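Local coordinates for protein bacteriocin (Pseudomonas syringae pv. tomato, PDB 4FZL) that binds calcium and probably kills related bacteria by degrading lipid II, the peptidoglycan precursor, as a colicin M-like bacteriocin, at residues His103-Gln117 / Val219-Leu232. Sequence-based numbering, arbitrary orientation. Where two conformers were deposited one is given.
Sequences HGMFGLGAPLTFPIQ and VPFTSYSIEIPGSL. With EDO (1,2-ethanediol), chain I.
Tyr224 packs its ring against His103, Gly104 and Leu112. Its CB lies 3.6 Å from Ala110 O. CG sits between the backbone N and the carbonyl carbon (chi1 62°), which brings one face of the ring against the imidazole edge of His103. His103 CD2 stands 3.4 Å above the ring, over its centre, in a T-shaped stack with the planes at 74°. On one flank CE2 meets Gly104 N and CA. On the other, CE1 is 3.4 Å from Leu112 CD2. At the tip, OH touches the same methyl and hydrogen-bonds to Ala100 O. The imidazole is fixed at both nitrogens: NE2 donates to Ala110 O at 2.8 Å, and ND1 hydrogen-bonds to Tyr83 OH.

Beyond the ring the two chains run parallel. Leu112 N donates to Ser225 O, Glu227 N to Leu112 O, and Phe114 N to Glu227 O at 2.8 Å. Past the strands, Ile116 N donates a further hydrogen bond to Pro229 O. Ile116 CG2 packs against the backbone of Gly230, 3.5 Å from its C. Upstream, Thr222 N donates to Gly104 O, and a water joins His103 O, Gly109 N and Thr222 O.

The short strand 112-113 thus extends the mixed sheet beside 224-227, whose other partner is strand 184-197. The end of helix 96-106 packs on Tyr224 and on the residues leading into strand 224-227. Phe114 and Ile226 pack on helix 159-165, touching its last residue, the calcium ligand Leu165.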
ATOM      1  N   HIS A 103      -1.284   6.392  -8.539  1.00 23.29           N
ATOM      2  CA  HIS A 103       0.005   6.962  -8.612  1.00 24.22           C
ATOM      3  C   HIS A 103       0.671   6.510  -9.913  1.00 23.36           C
ATOM      4  O   HIS A 103       1.426   7.244 -10.508  1.00 24.15           O
ATOM      5  CB  HIS A 103       0.857   6.564  -7.407  1.00 22.71           C
ATOM      6  CG  HIS A 103       2.068   7.404  -7.269  1.00 24.49           C
ATOM      7  ND1 HIS A 103       2.026   8.646  -6.713  1.00 26.22           N
ATOM      8  CD2 HIS A 103       3.400   7.182  -7.668  1.00 26.09           C
ATOM      9  CE1 HIS A 103       3.254   9.168  -6.789  1.00 25.55           C
ATOM     10  NE2 HIS A 103       4.089   8.245  -7.328  1.00 26.30           N
ATOM     11  N   GLY A 104       0.418   5.280 -10.367  1.00 21.63           N
ATOM     12  CA  GLY A 104       1.079   4.808 -11.625  1.00 25.18           C
ATOM     13  C   GLY A 104       0.559   5.573 -12.869  1.00 24.43           C
ATOM     14  O   GLY A 104       1.224   5.657 -13.890  1.00 29.90           O
ATOM     15  N   MET A 105      -0.649   6.113 -12.770  0.50 26.59           N
ATOM     16  CA  MET A 105      -1.248   6.828 -13.896  0.50 28.36           C
ATOM     17  C   MET A 105      -1.206   8.356 -13.784  0.50 27.59           C
ATOM     18  O   MET A 105      -1.378   9.054 -14.785  0.50 30.46           O
ATOM     19  CB  MET A 105      -2.699   6.393 -14.074  0.50 37.33           C
ATOM     20  CG  MET A 105      -2.868   5.005 -14.679  0.50 41.66           C
ATOM     21  SD  MET A 105      -4.538   4.504 -14.242  0.50 49.27           S
ATOM     22  CE  MET A 105      -5.066   6.162 -13.832  0.50 26.07           C
ATOM     23  N   PHE A 106      -1.023   8.871 -12.571  1.00 27.04           N
ATOM     24  CA  PHE A 106      -1.017  10.322 -12.353  1.00 35.39           C
ATOM     25  C   PHE A 106       0.230  10.853 -11.692  1.00 29.33           C
ATOM     26  O   PHE A 106       0.466  12.060 -11.764  1.00 33.34           O
ATOM     27  CB  PHE A 106      -2.209  10.762 -11.502  1.00 32.52           C
ATOM     28  CG  PHE A 106      -3.552  10.347 -12.052  1.00 29.07           C
ATOM     29  CD1 PHE A 106      -3.886  10.704 -13.349  1.00 45.40           C
ATOM     30  CD2 PHE A 106      -4.375   9.538 -11.359  1.00 30.53           C
ATOM     31  CE1 PHE A 106      -5.077  10.305 -13.919  1.00 57.27           C
ATOM     32  CE2 PHE A 106      -5.581   9.147 -11.895  1.00 28.65           C
ATOM     33  CZ  PHE A 106      -5.926   9.502 -13.174  1.00 45.71           C
ATOM     34  N   GLY A 107       1.060   9.974 -11.107  1.00 28.95           N
ATOM     35  CA  GLY A 107       2.193  10.397 -10.303  1.00 29.41           C
ATOM     36  C   GLY A 107       3.513  10.709 -11.009  1.00 30.12           C
ATOM     37  O   GLY A 107       4.476  11.040 -10.312  1.00 30.95           O
ATOM     38  N   LEU A 108       3.566  10.621 -12.353  1.00 28.41           N
ATOM     39  CA  LEU A 108       4.761  11.023 -13.140  1.00 34.61           C
ATOM     40  C   LEU A 108       6.040  10.256 -12.771  1.00 34.55           C
ATOM     41  O   LEU A 108       7.120  10.769 -12.874  1.00 35.45           O
ATOM     42  CB  LEU A 108       4.996  12.514 -12.950  1.00 36.80           C
ATOM     43  CG  LEU A 108       3.836  13.417 -13.358  1.00 40.59           C
ATOM     44  CD1 LEU A 108       4.238  14.870 -13.107  1.00 42.24           C
ATOM     45  CD2 LEU A 108       3.454  13.201 -14.826  1.00 48.09           C
ATOM     46  N   GLY A 109       5.908   9.040 -12.241  1.00 29.61           N
ATOM     47  CA  GLY A 109       7.094   8.259 -11.898  1.00 35.91           C
ATOM     48  C   GLY A 109       7.734   8.693 -10.581  1.00 27.72           C
ATOM     49  O   GLY A 109       8.784   8.191 -10.212  1.00 30.97           O
ATOM     50  N   ALA A 110       7.133   9.615  -9.855  1.00 31.63           N
ATOM     51  CA  ALA A 110       7.715  10.074  -8.572  1.00 33.54           C
ATOM     52  C   ALA A 110       7.746   8.920  -7.587  1.00 29.05           C
ATOM     53  O   ALA A 110       6.829   8.103  -7.579  1.00 27.48           O
ATOM     54  CB  ALA A 110       6.892  11.227  -7.977  1.00 37.08           C
ATOM     55  N   PRO A 111       8.788   8.815  -6.751  1.00 27.59           N
ATOM     56  CA  PRO A 111       8.683   7.811  -5.677  1.00 25.82           C
ATOM     57  C   PRO A 111       7.497   8.061  -4.731  1.00 23.56           C
ATOM     58  O   PRO A 111       7.074   9.218  -4.585  1.00 34.68           O
ATOM     59  CB  PRO A 111       9.988   7.985  -4.893  1.00 32.35           C
ATOM     60  CG  PRO A 111      10.869   8.855  -5.712  1.00 41.04           C
ATOM     61  CD  PRO A 111      10.002   9.624  -6.652  1.00 33.13           C
ATOM     62  N   LEU A 112       6.970   7.013  -4.049  1.00 29.45           N
ATOM     63  CA  LEU A 112       5.831   7.075  -3.114  1.00 31.15           C
ATOM     64  C   LEU A 112       6.446   6.448  -1.836  1.00 28.92           C
ATOM     65  O   LEU A 112       7.391   5.606  -1.896  1.00 30.82           O
ATOM     66  CB  LEU A 112       4.660   6.192  -3.755  1.00 30.68           C
ATOM     67  CG  LEU A 112       3.414   5.640  -3.188  1.00 39.06           C
ATOM     68  CD1 LEU A 112       2.569   6.818  -2.803  1.00 39.82           C
ATOM     69  CD2 LEU A 112       2.577   4.869  -4.181  1.00 36.30           C
ATOM     70  N   THR A 113       5.928   6.833  -0.680  1.00 23.94           N
ATOM     71  CA  THR A 113       6.340   6.282   0.614  1.00 23.17           C
ATOM     72  C   THR A 113       5.292   5.397   1.189  1.00 21.60           C
ATOM     73  O   THR A 113       4.125   5.781   1.187  1.00 23.18           O
ATOM     74  CB  THR A 113       6.719   7.394   1.586  1.00 23.97           C
ATOM     75  OG1 THR A 113       7.769   8.163   0.988  1.00 28.54           O
ATOM     76  CG2 THR A 113       7.117   6.833   2.946  1.00 29.69           C
ATOM     77  N   PHE A 114       5.670   4.207   1.652  1.00 21.91           N
ATOM     78  CA  PHE A 114       4.809   3.271   2.328  1.00 20.91           C
ATOM     79  C   PHE A 114       5.462   2.984   3.678  1.00 23.85           C
ATOM     80  O   PHE A 114       6.276   2.128   3.778  1.00 20.60           O
ATOM     81  CB  PHE A 114       4.611   1.967   1.548  1.00 26.29           C
ATOM     82  CG  PHE A 114       3.387   1.162   1.943  1.00 21.12           C
ATOM     83  CD1 PHE A 114       2.655   1.379   3.076  1.00 20.19           C
ATOM     84  CD2 PHE A 114       2.981   0.128   1.167  1.00 19.39           C
ATOM     85  CE1 PHE A 114       1.547   0.642   3.381  1.00 19.61           C
ATOM     86  CE2 PHE A 114       1.912  -0.670   1.488  1.00 20.04           C
ATOM     87  CZ  PHE A 114       1.188  -0.403   2.619  1.00 20.38           C
ATOM     88  N   PRO A 115       5.178   3.815   4.688  1.00 21.13           N
ATOM     89  CA  PRO A 115       5.893   3.626   5.975  1.00 22.35           C
ATOM     90  C   PRO A 115       5.821   2.165   6.458  1.00 19.92           C
ATOM     91  O   PRO A 115       4.727   1.562   6.409  1.00 21.35           O
ATOM     92  CB  PRO A 115       5.188   4.594   6.921  1.00 25.65           C
ATOM     93  CG  PRO A 115       4.667   5.661   5.951  1.00 25.49           C
ATOM     94  CD  PRO A 115       4.219   4.935   4.731  1.00 24.88           C
ATOM     95  N   ILE A 116       6.933   1.628   6.948  1.00 23.80           N
ATOM     96  CA  ILE A 116       6.909   0.182   7.252  1.00 20.12           C
ATOM     97  C   ILE A 116       5.788  -0.207   8.238  1.00 18.88           C
ATOM     98  O   ILE A 116       5.238  -1.304   8.156  1.00 23.46           O
ATOM     99  CB  ILE A 116       8.351  -0.277   7.691  1.00 20.54           C
ATOM    100  CG1 ILE A 116       8.520  -1.789   7.588  1.00 19.51           C
ATOM    101  CG2 ILE A 116       8.680   0.199   9.127  1.00 21.65           C
ATOM    102  CD1 ILE A 116       9.957  -2.296   7.701  1.00 22.68           C
ATOM    103  N   GLN A 117       5.545   0.683   9.195  1.00 19.80           N
ATOM    104  CA  GLN A 117       4.532   0.403  10.169  1.00 22.26           C
ATOM    105  C   GLN A 117       3.067   0.360   9.614  1.00 23.58           C
ATOM    106  O   GLN A 117       2.187  -0.199  10.207  1.00 25.64           O
ATOM    107  CB  GLN A 117       4.689   1.371  11.347  1.00 30.62           C
ATOM    108  CG  GLN A 117       4.284   2.774  11.012  1.00 37.39           C
ATOM    109  CD  GLN A 117       5.415   3.677  10.525  1.00 41.38           C
ATOM    110  OE1 GLN A 117       6.439   3.205  10.051  1.00 30.94           O
ATOM    111  NE2 GLN A 117       5.220   4.992  10.661  1.00 47.87           N
ATOM    112  N   VAL A 219      -4.503   3.561 -21.161  1.00 36.37           N
ATOM    113  CA  VAL A 219      -4.122   4.753 -20.423  1.00 33.50           C
ATOM    114  C   VAL A 219      -2.603   4.763 -20.155  1.00 30.86           C
ATOM    115  O   VAL A 219      -2.023   3.714 -19.786  1.00 32.09           O
ATOM    116  CB  VAL A 219      -4.920   4.785 -19.120  1.00 34.46           C
ATOM    117  CG1 VAL A 219      -4.445   5.906 -18.210  1.00 40.33           C
ATOM    118  CG2 VAL A 219      -6.383   4.880 -19.518  1.00 36.40           C
ATOM    119  N   PRO A 220      -1.947   5.943 -20.302  1.00 32.04           N
ATOM    120  CA  PRO A 220      -0.500   5.926 -19.985  1.00 33.00           C
ATOM    121  C   PRO A 220      -0.186   5.629 -18.506  1.00 29.60           C
ATOM    122  O   PRO A 220      -0.925   6.004 -17.646  1.00 32.03           O
ATOM    123  CB  PRO A 220      -0.013   7.325 -20.347  1.00 37.09           C
ATOM    124  CG  PRO A 220      -1.106   7.911 -21.225  1.00 44.75           C
ATOM    125  CD  PRO A 220      -2.402   7.255 -20.791  1.00 39.95           C
ATOM    126  N   PHE A 221       0.922   4.982 -18.250  1.00 32.50           N
ATOM    127  CA  PHE A 221       1.372   4.635 -16.901  1.00 28.65           C
ATOM    128  C   PHE A 221       2.885   4.829 -16.843  1.00 27.51           C
ATOM    129  O   PHE A 221       3.648   4.695 -17.868  1.00 31.26           O
ATOM    130  CB  PHE A 221       1.012   3.201 -16.584  1.00 34.52           C
ATOM    131  CG  PHE A 221       1.685   2.197 -17.485  1.00 31.50           C
ATOM    132  CD1 PHE A 221       2.944   1.693 -17.196  1.00 36.46           C
ATOM    133  CD2 PHE A 221       0.997   1.708 -18.578  1.00 35.94           C
ATOM    134  CE1 PHE A 221       3.530   0.734 -18.005  1.00 39.16           C
ATOM    135  CE2 PHE A 221       1.576   0.770 -19.408  1.00 45.93           C
ATOM    136  CZ  PHE A 221       2.853   0.281 -19.117  1.00 39.82           C
ATOM    137  N   THR A 222       3.369   5.097 -15.614  1.00 28.24           N
ATOM    138  CA  THR A 222       4.821   5.097 -15.355  1.00 27.87           C
ATOM    139  C   THR A 222       5.061   4.360 -14.059  1.00 24.83           C
ATOM    140  O   THR A 222       4.468   4.674 -13.022  1.00 26.96           O
ATOM    141  CB  THR A 222       5.395   6.521 -15.261  1.00 28.56           C
ATOM    142  OG1 THR A 222       5.034   7.210 -16.468  1.00 34.93           O
ATOM    143  CG2 THR A 222       6.946   6.496 -15.129  1.00 32.87           C
ATOM    144  N   SER A 223       5.914   3.341 -14.147  1.00 28.43           N
ATOM    145  CA  SER A 223       6.327   2.568 -12.975  1.00 26.90           C
ATOM    146  C   SER A 223       7.145   3.490 -12.062  1.00 25.67           C
ATOM    147  O   SER A 223       7.679   4.518 -12.483  1.00 28.43           O
ATOM    148  CB  SER A 223       7.142   1.334 -13.453  1.00 25.01           C
ATOM    149  OG  SER A 223       6.254   0.492 -14.217  1.00 27.32           O
ATOM    150  N   TYR A 224       7.310   3.085 -10.822  1.00 22.25           N
ATOM    151  CA  TYR A 224       7.935   3.917  -9.835  1.00 24.81           C
ATOM    152  C   TYR A 224       8.412   3.094  -8.650  1.00 20.30           C
ATOM    153  O   TYR A 224       8.052   1.910  -8.506  1.00 23.50           O
ATOM    154  CB  TYR A 224       6.939   5.012  -9.413  1.00 26.03           C
ATOM    155  CG  TYR A 224       5.643   4.501  -8.766  1.00 23.75           C
ATOM    156  CD1 TYR A 224       5.600   4.195  -7.409  1.00 19.93           C
ATOM    157  CD2 TYR A 224       4.487   4.264  -9.521  1.00 22.52           C
ATOM    158  CE1 TYR A 224       4.392   3.805  -6.856  1.00 19.51           C
ATOM    159  CE2 TYR A 224       3.302   3.783  -8.947  1.00 22.29           C
ATOM    160  CZ  TYR A 224       3.286   3.579  -7.608  1.00 22.61           C
ATOM    161  OH  TYR A 224       2.138   3.108  -7.010  1.00 23.17           O
ATOM    162  N   SER A 225       9.149   3.753  -7.766  1.00 22.08           N
ATOM    163  CA  SER A 225       9.753   3.141  -6.577  1.00 21.00           C
ATOM    164  C   SER A 225       8.818   3.428  -5.405  1.00 20.83           C
ATOM    165  O   SER A 225       8.389   4.549  -5.193  1.00 23.33           O
ATOM    166  CB  SER A 225      11.176   3.722  -6.411  1.00 27.28           C
ATOM    167  OG  SER A 225      11.725   3.341  -5.156  1.00 31.25           O
ATOM    168  N   ILE A 226       8.633   2.400  -4.559  1.00 21.73           N
ATOM    169  CA  ILE A 226       7.966   2.517  -3.311  1.00 21.09           C
ATOM    170  C   ILE A 226       9.063   2.391  -2.233  1.00 21.20           C
ATOM    171  O   ILE A 226       9.699   1.334  -2.061  1.00 22.35           O
ATOM    172  CB  ILE A 226       6.832   1.483  -3.112  1.00 20.68           C
ATOM    173  CG1 ILE A 226       5.742   1.669  -4.174  1.00 21.61           C
ATOM    174  CG2 ILE A 226       6.194   1.604  -1.714  1.00 21.66           C
ATOM    175  CD1 ILE A 226       4.507   0.844  -3.978  1.00 23.07           C
ATOM    176  N   GLU A 227       9.231   3.473  -1.460  1.00 20.50           N
ATOM    177  CA  GLU A 227      10.153   3.501  -0.330  1.00 21.50           C
ATOM    178  C   GLU A 227       9.446   3.017   0.882  1.00 23.58           C
ATOM    179  O   GLU A 227       8.289   3.405   1.090  1.00 22.76           O
ATOM    180  CB  GLU A 227      10.702   4.912  -0.125  1.00 23.71           C
ATOM    181  CG  GLU A 227      11.418   5.396  -1.332  1.00 27.33           C
ATOM    182  CD  GLU A 227      12.093   6.736  -1.220  1.00 39.06           C
ATOM    183  OE1 GLU A 227      11.977   7.404  -0.193  1.00 40.18           O
ATOM    184  OE2 GLU A 227      12.806   7.064  -2.172  1.00 41.26           O
ATOM    185  N   ILE A 228      10.088   2.166   1.675  1.00 21.01           N
ATOM    186  CA  ILE A 228       9.422   1.506   2.790  1.00 17.53           C
ATOM    187  C   ILE A 228      10.265   1.797   4.076  1.00 18.91           C
ATOM    188  O   ILE A 228      10.951   0.923   4.587  1.00 24.29           O
ATOM    189  CB  ILE A 228       9.244   0.005   2.588  1.00 19.76           C
ATOM    190  CG1 ILE A 228       8.581  -0.300   1.294  1.00 21.33           C
ATOM    191  CG2 ILE A 228       8.436  -0.550   3.740  1.00 21.44           C
ATOM    192  CD1 ILE A 228       8.437  -1.806   0.948  1.00 22.07           C
ATOM    193  N   PRO A 229      10.243   3.104   4.504  1.00 22.99           N
ATOM    194  CA  PRO A 229      11.168   3.530   5.524  1.00 21.08           C
ATOM    195  C   PRO A 229      10.761   3.068   6.906  1.00 22.53           C
ATOM    196  O   PRO A 229       9.588   2.795   7.115  1.00 25.01           O
ATOM    197  CB  PRO A 229      11.121   5.080   5.410  1.00 24.54           C
ATOM    198  CG  PRO A 229       9.650   5.333   5.072  1.00 26.53           C
ATOM    199  CD  PRO A 229       9.349   4.211   4.078  1.00 28.44           C
ATOM    200  N   GLY A 230      11.732   3.038   7.849  1.00 21.59           N
ATOM    201  CA  GLY A 230      11.473   2.806   9.254  1.00 22.35           C
ATOM    202  C   GLY A 230      11.943   1.430   9.690  1.00 25.78           C
ATOM    203  O   GLY A 230      12.373   0.620   8.909  1.00 21.79           O
ATOM    204  N   SER A 231      11.759   1.143  10.950  1.00 22.43           N
ATOM    205  CA  SER A 231      12.106  -0.122  11.475  0.50 24.13           C
ATOM    206  C   SER A 231      11.068  -0.585  12.451  1.00 24.68           C
ATOM    207  O   SER A 231      10.394   0.241  13.063  1.00 33.24           O
ATOM    208  CB  SER A 231      13.516  -0.025  12.078  0.50 23.85           C
ATOM    209  OG  SER A 231      13.458   0.833  13.217  0.50 29.06           O
ATOM    210  N   LEU A 232      10.923  -1.903  12.530  1.00 22.43           N
ATOM    211  CA  LEU A 232      10.019  -2.547  13.452  1.00 23.60           C
ATOM    212  C   LEU A 232      10.873  -3.317  14.460  1.00 25.41           C
ATOM    213  O   LEU A 232      11.510  -4.335  14.091  1.00 25.40           O
ATOM    214  CB  LEU A 232       9.140  -3.528  12.759  1.00 25.53           C
ATOM    215  CG  LEU A 232       8.195  -2.904  11.733  1.00 26.29           C
ATOM    216  CD1 LEU A 232       7.471  -4.030  10.953  1.00 28.37           C
ATOM    217  CD2 LEU A 232       7.264  -1.918  12.421  1.00 32.14           C
TER
HETATM  218  C1  EDO I 307       4.281   3.094 -21.098  1.00 37.94           C
HETATM  219  O1  EDO I 307       4.736   3.729 -19.873  1.00 47.39           O
HETATM  220  C2  EDO I 307       2.742   3.151 -21.261  1.00 30.96           C
HETATM  221  O2  EDO I 307       2.279   4.409 -20.914  1.00 36.18           O
HETATM  222  O   HOH W   1       3.880   7.214 -12.010  1.00 26.80           O
HETATM  223  O   HOH W   2      -2.260   8.353 -17.283  1.00 37.68           O
HETATM  224  O   HOH W   3      10.059   6.340  -8.532  1.00 30.05           O
HETATM  225  O   HOH W   4       9.789   6.236 -12.159  1.00 35.82           O
HETATM  226  O   HOH W   5      10.228   7.741   2.018  1.00 45.48           O
HETATM  227  O   HOH W   6       8.375   4.731   8.897  1.00 35.17           O